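Side-chain contacts in alpha-glucosidase (Bacteroides thetaiotaomicron, PDB 5XFM), which probably hydrolyses both beta-L-arabinopyranosides and alpha-galactosides, as a calcium-binding member of glycoside hydrolase family 97: residues M49-P54 with E228-T233; F146-Q151 with A181-R186; R316-A321 with V356-W361; S346-A351 with Q393-K398. The protein carries 1 engineered substitution. All blocks are in the same frame, centred on the assembly; numbering follows the deposited sequence.

Interaction 1 (M49-P54 with E228-T233); sequences MLEKSP and EGNLYT
P54 and L231 form the apolar half of this contact, where the branch end of L231 meets the CG-CD side of P54. L231 CD1 lies 3.5 Å from P54 CD, tighter than usual for two carbons. L231 CD2 reaches P54 CG at 3.9 Å, so both methyls of the leucine touch that side of the proline. The leucine has CG anti to its own backbone N (chi1 174°), which sends the branch toward the ring.

The polar half is looser. E51 OE1 stands 3.9 Å from N230 ND2, too far for a hydrogen bond. The two side chains cross at about a right angle, and the carboxylate and amide planes are 82° apart. Within 49-54, S53 OG gives a hydrogen bond of 2.7 Å to E51 O, with the donor tilted 29° from the carbonyl plane. This bond spans the corner of the chain at K52, just before P54.

R147, on the strand between the two segments in the sheet, connects them. Its backbone N bonds to S53 OG and its NE to K52 O. On the other side, R147 NH2 forms a salt bridge with E228 OE1, and R147 NH1 a weak hydrogen bond with N230 OD1.

No hydrogen bond joins the segments directly. Their direct hold is the proline-leucine packing, while the shared arginine supplies the polar link. E51 and N230 can add at most a weak electrostatic attraction.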
loop_
_atom_site.group_PDB
_atom_site.type_symbol
_atom_site.label_atom_id
_atom_site.label_comp_id
_atom_site.label_asym_id
_atom_site.label_seq_id
_atom_site.Cartn_x
_atom_site.Cartn_y
_atom_site.Cartn_z
ATOM N N MET A 49 -0.093 23.728 8.029
ATOM C CA MET A 49 0.328 22.525 7.323
ATOM C C MET A 49 -0.429 22.410 6.008
ATOM O O MET A 49 0.136 22.051 4.971
ATOM C CB MET A 49 0.099 21.297 8.197
ATOM C CG MET A 49 0.765 21.401 9.554
ATOM S SD MET A 49 2.553 21.516 9.401
ATOM C CE MET A 49 2.958 19.809 9.042
ATOM N N LEU A 50 -1.720 22.719 6.057
ATOM C CA LEU A 50 -2.487 22.915 4.839
ATOM C C LEU A 50 -3.119 24.286 4.904
ATOM O O LEU A 50 -3.747 24.635 5.899
ATOM C CB LEU A 50 -3.579 21.854 4.676
ATOM C CG LEU A 50 -3.214 20.477 4.121
ATOM C CD1 LEU A 50 -2.637 19.614 5.227
ATOM C CD2 LEU A 50 -4.452 19.817 3.523
ATOM N N GLU A 51 -2.923 25.079 3.862
ATOM C CA GLU A 51 -3.639 26.333 3.763
ATOM C C GLU A 51 -5.052 26.068 3.272
ATOM O O GLU A 51 -5.460 24.917 3.108
ATOM C CB GLU A 51 -2.897 27.332 2.879
ATOM C CG GLU A 51 -1.507 27.634 3.420
ATOM C CD GLU A 51 -0.786 28.693 2.640
ATOM O OE1 GLU A 51 -0.773 28.612 1.397
ATOM O OE2 GLU A 51 -0.278 29.640 3.275
ATOM N N LYS A 52 -5.798 27.140 3.052
ATOM C CA LYS A 52 -7.187 27.029 2.655
ATOM C C LYS A 52 -7.341 26.164 1.404
ATOM O O LYS A 52 -6.893 26.512 0.308
ATOM C CB LYS A 52 -7.742 28.427 2.449
ATOM C CG LYS A 52 -7.869 29.162 3.782
ATOM C CD LYS A 52 -8.347 30.574 3.607
ATOM C CE LYS A 52 -9.702 30.592 2.971
ATOM N NZ LYS A 52 -10.515 31.725 3.487
ATOM N N SER A 53 -7.971 25.011 1.611
ATOM C CA SER A 53 -8.074 23.959 0.604
ATOM C C SER A 53 -9.530 23.720 0.245
ATOM O O SER A 53 -10.378 23.631 1.126
ATOM C CB SER A 53 -7.448 22.664 1.124
ATOM O OG SER A 53 -6.087 22.845 1.477
ATOM N N PRO A 54 -9.827 23.607 -1.052
ATOM C CA PRO A 54 -11.215 23.587 -1.519
ATOM C C PRO A 54 -11.993 22.342 -1.084
ATOM O O PRO A 54 -11.423 21.259 -0.919
ATOM C CB PRO A 54 -11.076 23.632 -3.050
ATOM C CG PRO A 54 -9.669 24.053 -3.312
ATOM C CD PRO A 54 -8.870 23.551 -2.163
ATOM N N GLU A 228 -2.435 26.904 -9.573
ATOM C CA GLU A 228 -2.310 28.061 -8.690
ATOM C C GLU A 228 -1.041 28.025 -7.839
ATOM O O GLU A 228 -0.991 28.636 -6.778
ATOM C CB GLU A 228 -3.542 28.173 -7.784
ATOM C CG GLU A 228 -4.846 28.347 -8.551
ATOM C CD GLU A 228 -6.066 28.391 -7.651
ATOM O OE1 GLU A 228 -5.913 28.660 -6.439
ATOM O OE2 GLU A 228 -7.180 28.141 -8.155
ATOM N N GLY A 229 -0.037 27.277 -8.288
ATOM C CA GLY A 229 1.243 27.229 -7.607
ATOM C C GLY A 229 1.356 26.266 -6.438
ATOM O O GLY A 229 2.463 25.904 -6.039
ATOM N N ASN A 230 0.225 25.870 -5.862
ATOM C CA ASN A 230 0.257 25.073 -4.638
ATOM C C ASN A 230 -0.956 24.178 -4.371
ATOM O O ASN A 230 -1.098 23.647 -3.271
ATOM C CB ASN A 230 0.427 26.017 -3.451
ATOM C CG ASN A 230 -0.639 27.099 -3.423
ATOM O OD1 ASN A 230 -1.552 27.109 -4.256
ATOM N ND2 ASN A 230 -0.537 28.009 -2.461
ATOM N N LEU A 231 -1.833 24.009 -5.355
ATOM C CA LEU A 231 -3.081 23.292 -5.102
ATOM C C LEU A 231 -3.179 21.983 -5.870
ATOM O O LEU A 231 -3.016 21.952 -7.085
ATOM C CB LEU A 231 -4.290 24.169 -5.445
ATOM C CG LEU A 231 -5.621 23.414 -5.330
ATOM C CD1 LEU A 231 -5.899 23.071 -3.885
ATOM C CD2 LEU A 231 -6.784 24.182 -5.947
ATOM N N TYR A 232 -3.471 20.909 -5.148
ATOM C CA TYR A 232 -3.705 19.608 -5.758
ATOM C C TYR A 232 -5.168 19.247 -5.598
ATOM O O TYR A 232 -5.687 19.292 -4.501
ATOM C CB TYR A 232 -2.832 18.532 -5.109
ATOM C CG TYR A 232 -1.358 18.775 -5.277
ATOM C CD1 TYR A 232 -0.669 19.587 -4.391
ATOM C CD2 TYR A 232 -0.657 18.203 -6.329
ATOM C CE1 TYR A 232 0.675 19.819 -4.540
ATOM C CE2 TYR A 232 0.690 18.422 -6.480
ATOM C CZ TYR A 232 1.354 19.234 -5.584
ATOM O OH TYR A 232 2.698 19.476 -5.734
ATOM N N THR A 233 -5.828 18.898 -6.694
ATOM C CA THR A 233 -7.250 18.584 -6.668
ATOM C C THR A 233 -7.495 17.088 -6.859
ATOM O O THR A 233 -6.785 16.415 -7.611
ATOM C CB THR A 233 -8.000 19.385 -7.743
ATOM O OG1 THR A 233 -7.870 20.777 -7.448
ATOM C CG2 THR A 233 -9.480 19.023 -7.779
#

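Interaction 2 (F146-Q151 with A181-R186); sequences FRFPEQ and APMSDR
M183 reaches across to F148, P149 and E150 and carries the whole contact. Its SD lies 3.9 Å from F148 CB. SD is 5.5 Å from the centroid of the F148 ring and 61° off the ring normal, an oblique approach. The chain bends at the CG-SD bond (chi3 -43°), which turns the terminal methyl toward two backbone carbonyls. M183 CE is 3.7 Å from P149 O and equally 3.7 Å from E150 O. These are packing contacts, and no hydrogen bond crosses between the segments.

Further residues surround both partners. The F148 ring stacks on F199 and packs against V207, V209 and I201. P149 O is also hydrogen-bonded to T152 OG1. M183 rests on T154 and on Y232 as well. It sits in a type I turn from P182 to D185, closed by a bond of 3.2 Å from D185 N to P182 O. A salt bridge from D185 to K178 ties this turn back to its own strand.

Strands 136-147 and 178-182 belong to two different antiparallel sheets. The methionine bridges the two sheets just past the end of strand 136-147. It is a Met-aromatic contact in the beta-rich N-terminal region, which belongs to the galactose mutarotase clan.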
loop_
_atom_site.group_PDB
_atom_site.type_symbol
_atom_site.label_atom_id
_atom_site.label_comp_id
_atom_site.label_asym_id
_atom_site.label_seq_id
_atom_site.Cartn_x
_atom_site.Cartn_y
_atom_site.Cartn_z
ATOM N N PHE A 146 -6.231 20.056 -1.809
ATOM C CA PHE A 146 -5.190 20.161 -0.797
ATOM C C PHE A 146 -4.193 21.244 -1.224
ATOM O O PHE A 146 -3.491 21.096 -2.233
ATOM C CB PHE A 146 -4.491 18.815 -0.601
ATOM C CG PHE A 146 -5.444 17.663 -0.441
ATOM C CD1 PHE A 146 -5.910 16.970 -1.546
ATOM C CD2 PHE A 146 -5.897 17.291 0.812
ATOM C CE1 PHE A 146 -6.794 15.923 -1.400
ATOM C CE2 PHE A 146 -6.786 16.242 0.963
ATOM C CZ PHE A 146 -7.234 15.561 -0.144
ATOM N N ARG A 147 -4.167 22.341 -0.476
ATOM C CA ARG A 147 -3.288 23.466 -0.762
ATOM C C ARG A 147 -2.187 23.541 0.291
ATOM O O ARG A 147 -2.453 23.397 1.479
ATOM C CB ARG A 147 -4.081 24.770 -0.807
ATOM C CG ARG A 147 -3.278 25.949 -1.298
ATOM C CD ARG A 147 -4.064 27.254 -1.271
ATOM N NE ARG A 147 -5.340 27.209 -1.985
ATOM C CZ ARG A 147 -5.504 27.657 -3.229
ATOM N NH1 ARG A 147 -4.465 28.131 -3.896
ATOM N NH2 ARG A 147 -6.693 27.610 -3.822
ATOM N N PHE A 148 -0.947 23.723 -0.146
ATOM C CA PHE A 148 0.193 23.664 0.771
ATOM C C PHE A 148 0.938 24.985 0.921
ATOM O O PHE A 148 0.879 25.835 0.034
ATOM C CB PHE A 148 1.169 22.572 0.324
ATOM C CG PHE A 148 0.585 21.196 0.375
ATOM C CD1 PHE A 148 0.632 20.453 1.544
ATOM C CD2 PHE A 148 -0.021 20.648 -0.740
ATOM C CE1 PHE A 148 0.089 19.180 1.594
ATOM C CE2 PHE A 148 -0.566 19.380 -0.694
ATOM C CZ PHE A 148 -0.510 18.648 0.475
ATOM N N PRO A 149 1.629 25.166 2.060
ATOM C CA PRO A 149 2.492 26.344 2.196
ATOM C C PRO A 149 3.545 26.398 1.101
ATOM O O PRO A 149 4.046 25.368 0.652
ATOM C CB PRO A 149 3.138 26.154 3.569
ATOM C CG PRO A 149 2.181 25.305 4.317
ATOM C CD PRO A 149 1.567 24.380 3.304
ATOM N N GLU A 150 3.870 27.619 0.703
ATOM C CA GLU A 150 4.793 27.935 -0.385
ATOM C C GLU A 150 6.077 27.100 -0.405
ATOM O O GLU A 150 6.538 26.686 -1.466
ATOM C CB GLU A 150 5.104 29.427 -0.322
ATOM C CG GLU A 150 4.103 30.227 -1.138
ATOM C CD GLU A 150 4.335 31.720 -1.081
ATOM O OE1 GLU A 150 5.496 32.142 -0.898
ATOM O OE2 GLU A 150 3.341 32.474 -1.192
ATOM N N GLN A 151 6.667 26.876 0.764
ATOM C CA GLN A 151 7.985 26.251 0.835
ATOM C C GLN A 151 7.906 24.723 0.774
ATOM O O GLN A 151 8.904 24.034 0.978
ATOM C CB GLN A 151 8.711 26.671 2.117
ATOM C CG GLN A 151 8.155 26.062 3.397
ATOM C CD GLN A 151 6.903 26.754 3.921
ATOM O OE1 GLN A 151 6.225 27.488 3.198
ATOM N NE2 GLN A 151 6.585 26.508 5.188
ATOM N N ALA A 181 11.025 17.207 -4.552
ATOM C CA ALA A 181 10.779 17.954 -5.772
ATOM C C ALA A 181 10.058 19.261 -5.467
ATOM O O ALA A 181 9.273 19.334 -4.522
ATOM C CB ALA A 181 9.968 17.121 -6.740
ATOM N N PRO A 182 10.327 20.306 -6.262
ATOM C CA PRO A 182 9.535 21.531 -6.121
ATOM C C PRO A 182 8.074 21.259 -6.466
ATOM O O PRO A 182 7.806 20.365 -7.281
ATOM C CB PRO A 182 10.173 22.498 -7.127
ATOM C CG PRO A 182 11.490 21.883 -7.508
ATOM C CD PRO A 182 11.355 20.410 -7.310
ATOM N N MET A 183 7.153 21.986 -5.833
ATOM C CA MET A 183 5.730 21.840 -6.118
ATOM C C MET A 183 5.418 22.227 -7.558
ATOM O O MET A 183 4.519 21.664 -8.186
ATOM C CB MET A 183 4.880 22.685 -5.158
ATOM C CG MET A 183 4.444 21.937 -3.908
ATOM S SD MET A 183 3.251 22.838 -2.906
ATOM C CE MET A 183 3.937 24.497 -2.941
ATOM N N SER A 184 6.170 23.192 -8.073
ATOM C CA SER A 184 5.960 23.711 -9.421
ATOM C C SER A 184 6.281 22.686 -10.513
ATOM O O SER A 184 5.958 22.900 -11.678
ATOM C CB SER A 184 6.814 24.954 -9.643
ATOM O OG SER A 184 8.176 24.584 -9.756
ATOM N N ASP A 185 6.953 21.598 -10.151
ATOM C CA ASP A 185 7.265 20.565 -11.134
ATOM C C ASP A 185 6.010 20.008 -11.788
ATOM O O ASP A 185 4.965 19.889 -11.159
ATOM C CB ASP A 185 8.060 19.424 -10.504
ATOM C CG ASP A 185 9.529 19.749 -10.385
ATOM O OD1 ASP A 185 9.907 20.885 -10.743
ATOM O OD2 ASP A 185 10.307 18.863 -9.974
ATOM N N ARG A 186 6.131 19.676 -13.066
ATOM C CA ARG A 186 5.032 19.095 -13.820
ATOM C C ARG A 186 5.153 17.569 -13.814
ATOM O O ARG A 186 6.260 17.031 -13.872
ATOM C CB ARG A 186 5.037 19.659 -15.241
ATOM C CG ARG A 186 4.484 18.757 -16.314
ATOM C CD ARG A 186 2.963 18.700 -16.301
ATOM N NE ARG A 186 2.434 18.369 -17.625
ATOM C CZ ARG A 186 2.818 17.321 -18.350
ATOM N NH1 ARG A 186 3.732 16.479 -17.881
ATOM N NH2 ARG A 186 2.275 17.102 -19.544
#

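Interaction 3 (R316-A321 with V356-W361); sequences RYIDFA and VELFLW
This is a buried, largely apolar helix-to-strand contact in the TIM-barrel part of the enzyme, where I318 and A321 meet V356 and L358. Helix 311-324 packs on strand 357-363, a member of the parallel sheet, and on V356 just before it.

V356 is the main contributor. Its CG2 is anti to its carbonyl carbon and points at the helix, where it touches A321 CB at 3.9 Å. The same methyl lies 3.7 Å from I318 O, against the backbone of the helix. I318 adds its own side chain, with CG2 4.4 Å from V356 CB. In the strand itself, L358 CD2 meets I318 CD1 at 4.3 Å.

Residues around the contact close it in. I318 also packs on L347 and A351 of helix 341-353, and A321 on T298. L358 lies against A329 and I331 of the neighbouring strand.

No hydrogen bond joins the two segments. They are held by methyl packing and the burial of apolar surface, so the fit of the apolar groups probably governs how the helix sits on the strand.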
loop_
_atom_site.group_PDB
_atom_site.type_symbol
_atom_site.label_atom_id
_atom_site.label_comp_id
_atom_site.label_asym_id
_atom_site.label_seq_id
_atom_site.Cartn_x
_atom_site.Cartn_y
_atom_site.Cartn_z
ATOM N N ARG A 316 10.605 -28.630 -8.104
ATOM C CA ARG A 316 11.809 -28.089 -7.483
ATOM C C ARG A 316 11.490 -27.008 -6.453
ATOM O O ARG A 316 12.020 -27.034 -5.342
ATOM C CB ARG A 316 12.743 -27.533 -8.564
ATOM C CG ARG A 316 13.661 -28.582 -9.158
ATOM C CD ARG A 316 14.520 -28.027 -10.277
ATOM N NE ARG A 316 15.332 -29.080 -10.880
ATOM C CZ ARG A 316 15.083 -29.619 -12.069
ATOM N NH1 ARG A 316 14.047 -29.196 -12.786
ATOM N NH2 ARG A 316 15.868 -30.579 -12.544
ATOM N N TYR A 317 10.621 -26.065 -6.809
ATOM C CA TYR A 317 10.307 -24.966 -5.894
ATOM C C TYR A 317 9.380 -25.382 -4.754
ATOM O O TYR A 317 9.408 -24.791 -3.673
ATOM C CB TYR A 317 9.717 -23.789 -6.673
ATOM C CG TYR A 317 10.785 -22.793 -7.055
ATOM C CD1 TYR A 317 11.660 -23.067 -8.096
ATOM C CD2 TYR A 317 10.927 -21.589 -6.376
ATOM C CE1 TYR A 317 12.646 -22.178 -8.455
ATOM C CE2 TYR A 317 11.919 -20.688 -6.731
ATOM C CZ TYR A 317 12.773 -20.991 -7.776
ATOM O OH TYR A 317 13.765 -20.118 -8.155
ATOM N N ILE A 318 8.557 -26.393 -5.000
ATOM C CA ILE A 318 7.759 -26.997 -3.943
ATOM C C ILE A 318 8.677 -27.661 -2.913
ATOM O O ILE A 318 8.503 -27.499 -1.699
ATOM C CB ILE A 318 6.765 -28.023 -4.528
ATOM C CG1 ILE A 318 5.606 -27.293 -5.214
ATOM C CG2 ILE A 318 6.242 -28.950 -3.451
ATOM C CD1 ILE A 318 4.736 -28.187 -6.063
ATOM N N ASP A 319 9.666 -28.397 -3.415
ATOM C CA ASP A 319 10.685 -29.021 -2.576
ATOM C C ASP A 319 11.459 -27.979 -1.784
ATOM O O ASP A 319 11.765 -28.178 -0.611
ATOM C CB ASP A 319 11.662 -29.846 -3.425
ATOM C CG ASP A 319 11.071 -31.161 -3.897
ATOM O OD1 ASP A 319 10.041 -31.599 -3.342
ATOM O OD2 ASP A 319 11.644 -31.761 -4.832
ATOM N N PHE A 320 11.788 -26.876 -2.450
ATOM C CA PHE A 320 12.527 -25.781 -1.831
ATOM C C PHE A 320 11.692 -25.157 -0.716
ATOM O O PHE A 320 12.205 -24.853 0.357
ATOM C CB PHE A 320 12.920 -24.734 -2.886
ATOM C CG PHE A 320 13.722 -23.587 -2.339
ATOM C CD1 PHE A 320 14.800 -23.812 -1.502
ATOM C CD2 PHE A 320 13.403 -22.281 -2.670
ATOM C CE1 PHE A 320 15.544 -22.754 -0.998
ATOM C CE2 PHE A 320 14.142 -21.219 -2.162
ATOM C CZ PHE A 320 15.212 -21.460 -1.325
ATOM N N ALA A 321 10.401 -24.969 -0.967
ATOM C CA ALA A 321 9.497 -24.476 0.071
ATOM C C ALA A 321 9.495 -25.426 1.260
ATOM O O ALA A 321 9.583 -24.998 2.403
ATOM C CB ALA A 321 8.089 -24.303 -0.475
ATOM N N VAL A 356 3.182 -28.347 1.880
ATOM C CA VAL A 356 3.193 -27.121 1.091
ATOM C C VAL A 356 1.849 -26.956 0.381
ATOM O O VAL A 356 1.285 -27.927 -0.123
ATOM C CB VAL A 356 4.330 -27.138 0.026
ATOM C CG1 VAL A 356 4.191 -25.968 -0.946
ATOM C CG2 VAL A 356 5.700 -27.132 0.686
ATOM N N GLU A 357 1.339 -25.730 0.343
ATOM C CA GLU A 357 0.113 -25.432 -0.388
ATOM C C GLU A 357 0.387 -24.398 -1.473
ATOM O O GLU A 357 1.412 -23.718 -1.438
ATOM C CB GLU A 357 -0.964 -24.959 0.591
ATOM C CG GLU A 357 -1.669 -26.119 1.285
ATOM C CD GLU A 357 -2.286 -25.726 2.603
ATOM O OE1 GLU A 357 -1.685 -24.881 3.299
ATOM O OE2 GLU A 357 -3.363 -26.259 2.949
ATOM N N LEU A 358 -0.523 -24.274 -2.436
ATOM C CA LEU A 358 -0.248 -23.453 -3.613
ATOM C C LEU A 358 -1.079 -22.177 -3.754
ATOM O O LEU A 358 -2.230 -22.100 -3.321
ATOM C CB LEU A 358 -0.431 -24.284 -4.885
ATOM C CG LEU A 358 0.363 -25.578 -5.002
ATOM C CD1 LEU A 358 0.081 -26.206 -6.344
ATOM C CD2 LEU A 358 1.847 -25.295 -4.845
ATOM N N PHE A 359 -0.453 -21.173 -4.358
ATOM C CA PHE A 359 -1.149 -20.016 -4.905
ATOM C C PHE A 359 -1.055 -20.122 -6.414
ATOM O O PHE A 359 0.012 -20.448 -6.943
ATOM C CB PHE A 359 -0.526 -18.704 -4.433
ATOM C CG PHE A 359 -1.029 -18.222 -3.110
ATOM C CD1 PHE A 359 -0.822 -18.967 -1.963
ATOM C CD2 PHE A 359 -1.652 -16.984 -2.999
ATOM C CE1 PHE A 359 -1.255 -18.511 -0.740
ATOM C CE2 PHE A 359 -2.087 -16.519 -1.772
ATOM C CZ PHE A 359 -1.890 -17.282 -0.642
ATOM N N LEU A 360 -2.155 -19.870 -7.111
ATOM C CA LEU A 360 -2.126 -19.895 -8.568
ATOM C C LEU A 360 -2.387 -18.519 -9.180
ATOM O O LEU A 360 -3.230 -17.751 -8.688
ATOM C CB LEU A 360 -3.134 -20.910 -9.109
ATOM C CG LEU A 360 -2.871 -22.364 -8.714
ATOM C CD1 LEU A 360 -3.853 -23.298 -9.406
ATOM C CD2 LEU A 360 -1.435 -22.746 -9.046
ATOM N N TRP A 361 -1.631 -18.223 -10.241
ATOM C CA TRP A 361 -1.723 -16.979 -11.007
ATOM C C TRP A 361 -2.908 -16.981 -11.965
ATOM O O TRP A 361 -3.139 -17.954 -12.690
ATOM C CB TRP A 361 -0.429 -16.749 -11.804
ATOM C CG TRP A 361 -0.305 -15.387 -12.455
ATOM C CD1 TRP A 361 0.359 -14.298 -11.954
ATOM C CD2 TRP A 361 -0.820 -14.980 -13.735
ATOM N NE1 TRP A 361 0.275 -13.240 -12.832
ATOM C CE2 TRP A 361 -0.442 -13.633 -13.931
ATOM C CE3 TRP A 361 -1.568 -15.619 -14.727
ATOM C CZ2 TRP A 361 -0.787 -12.920 -15.079
ATOM C CZ3 TRP A 361 -1.913 -14.908 -15.859
ATOM C CH2 TRP A 361 -1.523 -13.573 -16.026
#

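Interaction 4 (S346-A351 with Q393-K398); sequences SLVEYA and QSLGVK
On helix 341-353, which brings V348 up to L395 and V397, S346 OG is held by two groups: R343 O and the hydroxyl of Y311. The same residue's carbonyl O takes a backbone bond of 2.9 Å from Y350 N.

Across the contact, V348 does all the touching on its side. Its CG1, anti to the backbone N (chi1 169°), comes within 3.4 Å of L395 O. CG2 turns to the side chains instead. It lies 4.3 Å from L395 CD1 and 4.2 Å from V397 CG2. The two valines cross at about a right angle.

L395 is the last residue of helix 382-395, and a Schellman motif ends that helix. G396 is its C-prime residue, with phi 91°, and G396 N makes a weak bond of 3.0 Å to Q393 O. At these backbone angles a CB would press against the carbonyl O of L395. The chain then leaves the helix toward strand 399-403. These are neighbouring outer helices of the TIM barrel, one before and one after strand 357-363 in the chain. V348 packs on L358 of that strand, and V397 on L360. At the far side of helix 341-353, Y350 OH is hydrogen-bonded to D319 OD1.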
loop_
_atom_site.group_PDB
_atom_site.type_symbol
_atom_site.label_atom_id
_atom_site.label_comp_id
_atom_site.label_asym_id
_atom_site.label_seq_id
_atom_site.Cartn_x
_atom_site.Cartn_y
_atom_site.Cartn_z
ATOM N N SER A 346 -2.055 -33.236 -9.385
ATOM C CA SER A 346 -0.975 -34.076 -8.890
ATOM C C SER A 346 0.129 -33.206 -8.305
ATOM O O SER A 346 0.804 -33.602 -7.357
ATOM C CB SER A 346 -0.433 -34.980 -10.002
ATOM O OG SER A 346 0.222 -34.231 -11.009
ATOM N N LEU A 347 0.289 -32.007 -8.854
ATOM C CA LEU A 347 1.244 -31.050 -8.298
ATOM C C LEU A 347 0.790 -30.606 -6.901
ATOM O O LEU A 347 1.598 -30.512 -5.972
ATOM C CB LEU A 347 1.407 -29.848 -9.235
ATOM C CG LEU A 347 2.793 -29.217 -9.415
ATOM C CD1 LEU A 347 3.911 -30.256 -9.476
ATOM C CD2 LEU A 347 2.811 -28.353 -10.669
ATOM N N VAL A 348 -0.507 -30.353 -6.756
ATOM C CA VAL A 348 -1.090 -29.972 -5.467
ATOM C C VAL A 348 -0.932 -31.100 -4.452
ATOM O O VAL A 348 -0.573 -30.864 -3.296
ATOM C CB VAL A 348 -2.588 -29.596 -5.602
ATOM C CG1 VAL A 348 -3.245 -29.471 -4.239
ATOM C CG2 VAL A 348 -2.759 -28.301 -6.401
ATOM N N GLU A 349 -1.220 -32.323 -4.883
ATOM C CA GLU A 349 -1.062 -33.500 -4.032
ATOM C C GLU A 349 0.390 -33.644 -3.558
ATOM O O GLU A 349 0.663 -33.883 -2.375
ATOM C CB GLU A 349 -1.520 -34.741 -4.784
ATOM C CG GLU A 349 -3.027 -34.853 -4.847
ATOM C CD GLU A 349 -3.492 -35.922 -5.810
ATOM O OE1 GLU A 349 -2.760 -36.209 -6.784
ATOM O OE2 GLU A 349 -4.604 -36.454 -5.604
ATOM N N TYR A 350 1.315 -33.489 -4.500
ATOM C CA TYR A 350 2.738 -33.578 -4.207
ATOM C C TYR A 350 3.136 -32.518 -3.179
ATOM O O TYR A 350 3.824 -32.819 -2.202
ATOM C CB TYR A 350 3.560 -33.404 -5.487
ATOM C CG TYR A 350 5.056 -33.480 -5.269
ATOM C CD1 TYR A 350 5.702 -34.708 -5.173
ATOM C CD2 TYR A 350 5.816 -32.326 -5.132
ATOM C CE1 TYR A 350 7.070 -34.785 -4.967
ATOM C CE2 TYR A 350 7.180 -32.391 -4.919
ATOM C CZ TYR A 350 7.804 -33.623 -4.840
ATOM O OH TYR A 350 9.161 -33.693 -4.630
ATOM N N ALA A 351 2.689 -31.283 -3.396
ATOM C CA ALA A 351 2.954 -30.188 -2.464
ATOM C C ALA A 351 2.396 -30.464 -1.071
ATOM O O ALA A 351 3.050 -30.181 -0.060
ATOM C CB ALA A 351 2.386 -28.883 -3.006
ATOM N N GLN A 393 -11.038 -24.880 -5.023
ATOM C CA GLN A 393 -11.359 -25.312 -3.674
ATOM C C GLN A 393 -11.401 -26.825 -3.547
ATOM O O GLN A 393 -10.929 -27.390 -2.558
ATOM C CB GLN A 393 -12.706 -24.740 -3.248
ATOM C CG GLN A 393 -13.031 -24.967 -1.792
ATOM C CD GLN A 393 -14.387 -24.417 -1.429
ATOM O OE1 GLN A 393 -15.265 -24.301 -2.283
ATOM N NE2 GLN A 393 -14.560 -24.053 -0.166
ATOM N N SER A 394 -11.971 -27.479 -4.551
ATOM C CA SER A 394 -11.991 -28.935 -4.589
ATOM C C SER A 394 -10.562 -29.496 -4.602
ATOM O O SER A 394 -10.299 -30.558 -4.035
ATOM C CB SER A 394 -12.784 -29.428 -5.804
ATOM O OG SER A 394 -12.012 -29.341 -6.989
ATOM N N LEU A 395 -9.637 -28.784 -5.241
ATOM C CA LEU A 395 -8.237 -29.200 -5.202
ATOM C C LEU A 395 -7.565 -28.856 -3.878
ATOM O O LEU A 395 -6.603 -29.502 -3.475
ATOM C CB LEU A 395 -7.448 -28.565 -6.349
ATOM C CG LEU A 395 -7.629 -29.173 -7.737
ATOM C CD1 LEU A 395 -6.399 -28.889 -8.581
ATOM C CD2 LEU A 395 -7.876 -30.670 -7.630
ATOM N N GLY A 396 -8.063 -27.833 -3.198
ATOM C CA GLY A 396 -7.427 -27.399 -1.970
ATOM C C GLY A 396 -6.370 -26.325 -2.188
ATOM O O GLY A 396 -5.498 -26.127 -1.342
ATOM N N VAL A 397 -6.428 -25.646 -3.330
ATOM C CA VAL A 397 -5.571 -24.486 -3.558
ATOM C C VAL A 397 -5.995 -23.434 -2.540
ATOM O O VAL A 397 -7.183 -23.284 -2.263
ATOM C CB VAL A 397 -5.686 -23.939 -5.006
ATOM C CG1 VAL A 397 -4.837 -22.683 -5.190
ATOM C CG2 VAL A 397 -5.275 -25.010 -6.018
ATOM N N LYS A 398 -5.019 -22.741 -1.963
ATOM C CA LYS A 398 -5.259 -21.835 -0.851
ATOM C C LYS A 398 -5.233 -20.354 -1.209
ATOM O O LYS A 398 -5.599 -19.515 -0.388
ATOM C CB LYS A 398 -4.236 -22.097 0.254
ATOM C CG LYS A 398 -4.377 -23.454 0.918
ATOM C CD LYS A 398 -5.814 -23.656 1.379
ATOM C CE LYS A 398 -5.888 -24.515 2.621
ATOM N NZ LYS A 398 -7.215 -24.378 3.285
#

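From the N terminus, interaction 1 closes a long loop between strand 47-59 and strand 231-235. Interaction 2 is nested inside it and links strand 136-147, which lies between those two strands, to the second sheet. The two contacts touch, with centres 9 Å apart. Both lie in the N-terminal region. The chain then enters the barrel. Interaction 3 opens at helix 311-324, and interaction 4 opens at helix 341-353 before interaction 3 closes at 356-361, so their loops cross. Interaction 3 sets helix 311-324 on strand 357-363, and interaction 4 joins helix 341-353 to the end of helix 382-395. This pair lies about 30 Å or more from the first, nearest atoms compared, on the opposite side of the chain's centre.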